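Local coordinates for MGS-MChE2 (PDB 5JD6), which probably hydrolyses carboxylic esters, as an alpha/beta hydrolase recovered from the metagenome of coastal lagoon sediments, at residues D40-K45 with E240-L245; D222-D227 with H246-E251. All blocks are in the same frame, centred on the assembly; numbering follows the deposited sequence.

Contact 1 of 2, residues D40-K45 with E240-L245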
loop_
_atom_site.group_PDB
_atom_site.type_symbol
_atom_site.label_atom_id
_atom_site.label_comp_id
_atom_site.label_asym_id
_atom_site.label_seq_id
_atom_site.Cartn_x
_atom_site.Cartn_y
_atom_site.Cartn_z
ATOM N N ASP A 40 4.915 14.502 -5.036
ATOM C CA ASP A 40 5.690 15.691 -5.385
ATOM C C ASP A 40 7.159 15.369 -5.644
ATOM O O ASP A 40 7.820 16.044 -6.433
ATOM C CB ASP A 40 5.578 16.747 -4.284
ATOM C CG ASP A 40 4.290 17.540 -4.366
ATOM O OD1 ASP A 40 3.692 17.591 -5.461
ATOM O OD2 ASP A 40 3.878 18.118 -3.338
ATOM N N TYR A 41 7.658 14.329 -4.988
ATOM C CA TYR A 41 9.080 14.011 -5.023
ATOM C C TYR A 41 9.475 13.135 -6.215
ATOM O O TYR A 41 10.250 13.552 -7.073
ATOM C CB TYR A 41 9.483 13.321 -3.717
ATOM C CG TYR A 41 10.957 13.014 -3.594
ATOM C CD1 TYR A 41 11.859 13.990 -3.191
ATOM C CD2 TYR A 41 11.445 11.742 -3.866
ATOM C CE1 TYR A 41 13.209 13.710 -3.072
ATOM C CE2 TYR A 41 12.792 11.452 -3.749
ATOM C CZ TYR A 41 13.668 12.439 -3.351
ATOM O OH TYR A 41 15.009 12.152 -3.235
ATOM N N PHE A 42 8.928 11.926 -6.263
ATOM C CA PHE A 42 9.383 10.903 -7.206
ATOM C C PHE A 42 9.092 11.121 -8.702
ATOM O O PHE A 42 9.871 10.661 -9.538
ATOM C CB PHE A 42 8.815 9.550 -6.777
ATOM C CG PHE A 42 9.453 9.006 -5.532
ATOM C CD1 PHE A 42 10.568 8.188 -5.613
ATOM C CD2 PHE A 42 8.960 9.341 -4.281
ATOM C CE1 PHE A 42 11.167 7.697 -4.467
ATOM C CE2 PHE A 42 9.556 8.852 -3.133
ATOM C CZ PHE A 42 10.662 8.031 -3.227
ATOM N N PRO A 43 7.986 11.800 -9.061
ATOM C CA PRO A 43 7.834 12.016 -10.507
ATOM C C PRO A 43 8.902 12.930 -11.103
ATOM O O PRO A 43 9.150 12.872 -12.307
ATOM C CB PRO A 43 6.448 12.659 -10.623
ATOM C CG PRO A 43 6.170 13.206 -9.291
ATOM C CD PRO A 43 6.789 12.246 -8.330
ATOM N N GLU A 44 9.524 13.755 -10.269
ATOM C CA GLU A 44 10.594 14.633 -10.728
ATOM C C GLU A 44 11.946 13.939 -10.605
ATOM O O GLU A 44 12.988 14.524 -10.900
ATOM C CB GLU A 44 10.591 15.942 -9.937
ATOM C CG GLU A 44 9.244 16.652 -9.921
ATOM C CD GLU A 44 8.839 17.191 -11.283
ATOM O OE1 GLU A 44 9.714 17.308 -12.168
ATOM O OE2 GLU A 44 7.642 17.495 -11.467
ATOM N N LYS A 45 11.919 12.683 -10.169
ATOM C CA LYS A 45 13.135 11.891 -10.037
ATOM C C LYS A 45 13.155 10.747 -11.046
ATOM O O LYS A 45 13.983 9.840 -10.953
ATOM C CB LYS A 45 13.266 11.348 -8.613
ATOM C CG LYS A 45 13.560 12.416 -7.571
ATOM C CD LYS A 45 14.960 12.981 -7.746
ATOM C CE LYS A 45 15.254 14.071 -6.729
ATOM N NZ LYS A 45 14.434 15.290 -6.971
ATOM N N GLU A 240 11.786 12.456 5.183
ATOM C CA GLU A 240 12.715 11.360 5.410
ATOM C C GLU A 240 12.262 10.096 4.697
ATOM O O GLU A 240 13.086 9.275 4.294
ATOM C CB GLU A 240 12.866 11.094 6.908
ATOM C CG GLU A 240 13.193 12.335 7.721
ATOM C CD GLU A 240 13.371 12.038 9.196
ATOM O OE1 GLU A 240 12.895 12.839 10.028
ATOM O OE2 GLU A 240 13.988 11.003 9.523
ATOM N N PHE A 241 10.951 9.944 4.547
ATOM C CA PHE A 241 10.398 8.797 3.842
ATOM C C PHE A 241 10.879 8.790 2.396
ATOM O O PHE A 241 11.362 7.771 1.901
ATOM C CB PHE A 241 8.868 8.810 3.891
ATOM C CG PHE A 241 8.238 7.570 3.327
ATOM C CD1 PHE A 241 7.973 6.482 4.141
ATOM C CD2 PHE A 241 7.917 7.487 1.980
ATOM C CE1 PHE A 241 7.397 5.336 3.627
ATOM C CE2 PHE A 241 7.341 6.344 1.458
ATOM C CZ PHE A 241 7.080 5.267 2.283
ATOM N N ASN A 242 10.747 9.933 1.731
ATOM C CA ASN A 242 11.196 10.069 0.352
ATOM C C ASN A 242 12.681 9.770 0.216
ATOM O O ASN A 242 13.094 9.049 -0.690
ATOM C CB ASN A 242 10.897 11.473 -0.177
ATOM C CG ASN A 242 9.420 11.700 -0.426
ATOM O OD1 ASN A 242 8.671 10.760 -0.689
ATOM N ND2 ASN A 242 8.994 12.954 -0.346
ATOM N N GLN A 243 13.478 10.313 1.132
ATOM C CA GLN A 243 14.926 10.147 1.085
ATOM C C GLN A 243 15.335 8.699 1.348
ATOM O O GLN A 243 16.216 8.165 0.671
ATOM C CB GLN A 243 15.603 11.076 2.094
ATOM C CG GLN A 243 17.083 11.298 1.827
ATOM C CD GLN A 243 17.770 12.059 2.942
ATOM O OE1 GLN A 243 17.362 11.986 4.102
ATOM N NE2 GLN A 243 18.816 12.800 2.597
ATOM N N LEU A 244 14.696 8.070 2.330
ATOM C CA LEU A 244 14.964 6.668 2.645
ATOM C C LEU A 244 14.589 5.764 1.476
ATOM O O LEU A 244 15.354 4.879 1.093
ATOM C CB LEU A 244 14.201 6.237 3.900
ATOM C CG LEU A 244 14.737 6.716 5.250
ATOM C CD1 LEU A 244 13.826 6.255 6.377
ATOM C CD2 LEU A 244 16.155 6.222 5.470
ATOM N N LEU A 245 13.407 5.997 0.914
ATOM C CA LEU A 245 12.913 5.196 -0.199
ATOM C C LEU A 245 13.742 5.418 -1.459
ATOM O O LEU A 245 14.045 4.468 -2.186
ATOM C CB LEU A 245 11.441 5.516 -0.476
ATOM C CG LEU A 245 10.798 4.757 -1.639
ATOM C CD1 LEU A 245 10.988 3.258 -1.456
ATOM C CD2 LEU A 245 9.320 5.102 -1.762
#
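Tyr41 and Phe42 close on Asn242 and Leu245 of helix 238-252 without a hydrogen bond between the two segments. The first kind of contact is stacking. The amide of Asn242 lies almost flat against Tyr41, the amide and ring planes 8° apart, with ND2 3.4 Å from CB of Tyr41. Beside it, CB of Asn242 sits over the ring face in a CH-pi contact, 3.8 Å from the ring centroid of Tyr41. CG of Tyr41 is anti to the backbone N (chi1 -176°), which lays the ring against Asn242 with the two side chains sliding past each other in opposite directions, while Lys45 CG covers the opposite face of the ring. The second kind is an amide oxygen meeting a ring edge: OD1 of Asn242 lies 3.2 Å from CE2 of Phe42, near the ring plane, the amide turned 79° from that ring. Apolar packing is the third, with CZ of Phe42 3.5 Å from CD2 of Leu245 and the two side chains crossing at about a right angle. Polar ends are paired elsewhere: Asn242 ND2 donates to the carbonyl oxygen of Gly37, which fixes the rotation of the buried amide, and Tyr41 OH hydrogen-bonds ND1 of His246, one turn further along the helix. An alanine in place of Tyr41 would remove the ring that Asn242 stacks on and would probably leave His246 without its hydroxyl mate and a gap between the helices. In the fold, this is helix-to-helix packing on one side of the central alpha/beta hydrolase sheet: helix 36-41 flanks helix 238-252, whose Phe241, Leu244 and Leu245 rest on Ile198 of strand 195-200, with Leu244 also reaching Tyr224 and Ile226 of strand 221-226.

Contact 2 of 2, residues D222-D227 with H246-E251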
loop_
_atom_site.group_PDB
_atom_site.type_symbol
_atom_site.label_atom_id
_atom_site.label_comp_id
_atom_site.label_asym_id
_atom_site.label_seq_id
_atom_site.Cartn_x
_atom_site.Cartn_y
_atom_site.Cartn_z
ATOM N N ASP A 222 14.697 -5.086 3.425
ATOM C CA ASP A 222 15.487 -4.126 4.187
ATOM C C ASP A 222 14.581 -3.286 5.082
ATOM O O ASP A 222 13.497 -2.874 4.668
ATOM C CB ASP A 222 16.296 -3.226 3.251
ATOM C CG ASP A 222 17.236 -4.010 2.358
ATOM O OD1 ASP A 222 18.292 -4.457 2.854
ATOM O OD2 ASP A 222 16.922 -4.175 1.160
ATOM N N LEU A 223 15.031 -3.035 6.306
ATOM C CA LEU A 223 14.214 -2.335 7.290
ATOM C C LEU A 223 14.826 -0.997 7.701
ATOM O O LEU A 223 15.983 -0.932 8.115
ATOM C CB LEU A 223 14.008 -3.221 8.521
ATOM C CG LEU A 223 13.156 -2.683 9.673
ATOM C CD1 LEU A 223 11.825 -2.152 9.168
ATOM C CD2 LEU A 223 12.934 -3.775 10.705
ATOM N N TYR A 224 14.037 0.067 7.578
ATOM C CA TYR A 224 14.468 1.404 7.973
ATOM C C TYR A 224 13.423 2.058 8.869
ATOM O O TYR A 224 12.225 1.953 8.615
ATOM C CB TYR A 224 14.728 2.275 6.742
ATOM C CG TYR A 224 15.619 1.627 5.708
ATOM C CD1 TYR A 224 16.998 1.611 5.864
ATOM C CD2 TYR A 224 15.080 1.033 4.574
ATOM C CE1 TYR A 224 17.817 1.020 4.920
ATOM C CE2 TYR A 224 15.892 0.439 3.625
ATOM C CZ TYR A 224 17.259 0.435 3.804
ATOM O OH TYR A 224 18.072 -0.155 2.864
ATOM N N TRP A 225 13.877 2.737 9.917
ATOM C CA TRP A 225 12.963 3.373 10.861
ATOM C C TRP A 225 12.934 4.893 10.735
ATOM O O TRP A 225 13.898 5.516 10.291
ATOM C CB TRP A 225 13.330 2.994 12.300
ATOM C CG TRP A 225 12.754 1.688 12.756
ATOM C CD1 TRP A 225 11.450 1.433 13.077
ATOM C CD2 TRP A 225 13.464 0.462 12.961
ATOM N NE1 TRP A 225 11.304 0.121 13.460
ATOM C CE2 TRP A 225 12.526 -0.496 13.399
ATOM C CE3 TRP A 225 14.800 0.080 12.812
ATOM C CZ2 TRP A 225 12.883 -1.810 13.688
ATOM C CZ3 TRP A 225 15.153 -1.225 13.101
ATOM C CH2 TRP A 225 14.199 -2.154 13.535
ATOM N N ILE A 226 11.809 5.479 11.134
ATOM C CA ILE A 226 11.691 6.924 11.271
ATOM C C ILE A 226 11.273 7.253 12.703
ATOM O O ILE A 226 10.219 6.814 13.166
ATOM C CB ILE A 226 10.675 7.519 10.278
ATOM C CG1 ILE A 226 11.079 7.193 8.840
ATOM C CG2 ILE A 226 10.563 9.024 10.467
ATOM C CD1 ILE A 226 10.098 7.692 7.799
ATOM N N ASP A 227 12.105 8.017 13.402
ATOM C CA ASP A 227 11.873 8.310 14.812
ATOM C C ASP A 227 10.818 9.399 14.994
ATOM O O ASP A 227 10.684 10.289 14.151
ATOM C CB ASP A 227 13.185 8.719 15.492
ATOM C CG ASP A 227 12.998 9.099 16.946
ATOM O OD1 ASP A 227 12.316 8.348 17.675
ATOM O OD2 ASP A 227 13.549 10.138 17.366
ATOM N N HIS A 246 14.110 6.669 -1.713
ATOM C CA HIS A 246 14.882 7.011 -2.903
ATOM C C HIS A 246 16.246 6.332 -2.885
ATOM O O HIS A 246 16.697 5.803 -3.900
ATOM C CB HIS A 246 15.055 8.525 -3.019
ATOM C CG HIS A 246 15.512 8.980 -4.370
ATOM N ND1 HIS A 246 15.986 10.251 -4.604
ATOM C CD2 HIS A 246 15.559 8.334 -5.558
ATOM C CE1 HIS A 246 16.309 10.370 -5.881
ATOM N NE2 HIS A 246 16.060 9.219 -6.481
ATOM N N GLU A 247 16.897 6.349 -1.725
ATOM C CA GLU A 247 18.218 5.748 -1.585
ATOM C C GLU A 247 18.162 4.236 -1.746
ATOM O O GLU A 247 19.099 3.623 -2.257
ATOM C CB GLU A 247 18.835 6.109 -0.233
ATOM C CG GLU A 247 19.675 7.376 -0.263
ATOM C CD GLU A 247 20.817 7.298 -1.262
ATOM O OE1 GLU A 247 21.360 6.191 -1.470
ATOM O OE2 GLU A 247 21.173 8.345 -1.842
ATOM N N TRP A 248 17.062 3.637 -1.308
ATOM C CA TRP A 248 16.869 2.204 -1.468
ATOM C C TRP A 248 16.728 1.865 -2.949
ATOM O O TRP A 248 17.231 0.840 -3.411
ATOM C CB TRP A 248 15.645 1.730 -0.685
ATOM C CG TRP A 248 15.477 0.243 -0.680
ATOM C CD1 TRP A 248 16.161 -0.657 0.084
ATOM C CD2 TRP A 248 14.564 -0.521 -1.478
ATOM N NE1 TRP A 248 15.730 -1.934 -0.189
ATOM C CE2 TRP A 248 14.750 -1.877 -1.143
ATOM C CE3 TRP A 248 13.605 -0.188 -2.440
ATOM C CZ2 TRP A 248 14.014 -2.899 -1.738
ATOM C CZ3 TRP A 248 12.877 -1.205 -3.029
ATOM C CH2 TRP A 248 13.085 -2.545 -2.677
ATOM N N PHE A 249 16.045 2.736 -3.687
ATOM C CA PHE A 249 15.896 2.577 -5.131
ATOM C C PHE A 249 17.248 2.646 -5.836
ATOM O O PHE A 249 17.519 1.874 -6.755
ATOM C CB PHE A 249 14.958 3.648 -5.702
ATOM C CG PHE A 249 13.498 3.386 -5.444
ATOM C CD1 PHE A 249 13.056 2.123 -5.080
ATOM C CD2 PHE A 249 12.567 4.403 -5.576
ATOM C CE1 PHE A 249 11.712 1.881 -4.848
ATOM C CE2 PHE A 249 11.221 4.170 -5.344
ATOM C CZ PHE A 249 10.793 2.907 -4.981
ATOM N N LYS A 250 18.090 3.575 -5.394
ATOM C CA LYS A 250 19.402 3.784 -5.999
ATOM C C LYS A 250 20.308 2.569 -5.835
ATOM O O LYS A 250 21.044 2.205 -6.752
ATOM C CB LYS A 250 20.076 5.014 -5.389
ATOM C CG LYS A 250 19.361 6.323 -5.677
ATOM C CD LYS A 250 19.872 7.435 -4.776
ATOM C CE LYS A 250 19.141 8.738 -5.040
ATOM N NZ LYS A 250 19.427 9.765 -4.000
ATOM N N GLU A 251 20.247 1.946 -4.663
ATOM C CA GLU A 251 21.084 0.789 -4.363
ATOM C C GLU A 251 20.757 -0.416 -5.236
ATOM O O GLU A 251 21.621 -1.249 -5.501
ATOM C CB GLU A 251 20.935 0.391 -2.896
ATOM C CG GLU A 251 21.422 1.425 -1.911
ATOM C CD GLU A 251 21.208 0.989 -0.480
ATOM O OE1 GLU A 251 20.965 -0.215 -0.250
ATOM O OE2 GLU A 251 21.275 1.850 0.416
HETATM O O HOH W 1 19.426 -2.726 0.080
#
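Trp248 of helix 238-252 packs on Asp222 and Tyr224 of strand 221-226, an edge strand of the alpha/beta hydrolase sheet; the axes of strand segment 222-226 and helix segment 246-251 run nearly antiparallel (157°) and come within 11.3 Å. The close part centres on the buried indole. With chi1 at -174° the indole swings away from its own backbone N and sends its pyrrole edge toward the strand. Near the plane of both rings, CD1 of Trp248 comes 3.4 Å from OH and 3.7 Å from CE2 of Tyr224, the side chains crossing at about a right angle. Both strand residues direct their CB toward the helix, being two apart, while Trp248 also touches Cys196 of strand 195-200 and Phe254.

The other side is looser and more exposed. Glu251 approaches no nearer than 4.3 Å, between its OE1 and OH of Tyr224, and is linked to Asp222 through a water that donates to OE1 of Glu251 and, weakly, to OD2 of Asp222. The two carboxylates would probably repel each other, and a weak, long ion pair with Arg252 may ease the charge on Asp222. Back on the tight side, Trp248 NE1 donates to OD2 of Asp222 at 2.9 Å in a nearly straight bond (171°), within the indole plane but from above the carboxylate plane.

After three strands the chain reaches residues 40-45, on helix 36-41, then builds the other five strands before returning at 240-245, so contact 1 closes a loop of 194 residues. Contact 2 closes a short one, with 18 residues between 222-227, on the last strand, and 246-251. The contacts cross rather than nest, because 222-227 falls inside the long loop and 246-251 beyond it. Both draw on successive parts of helix 238-252, which thereby ties an early helix to the last strand. They also meet directly: Phe42 CE1 packs 3.6 Å from Phe249 CE2.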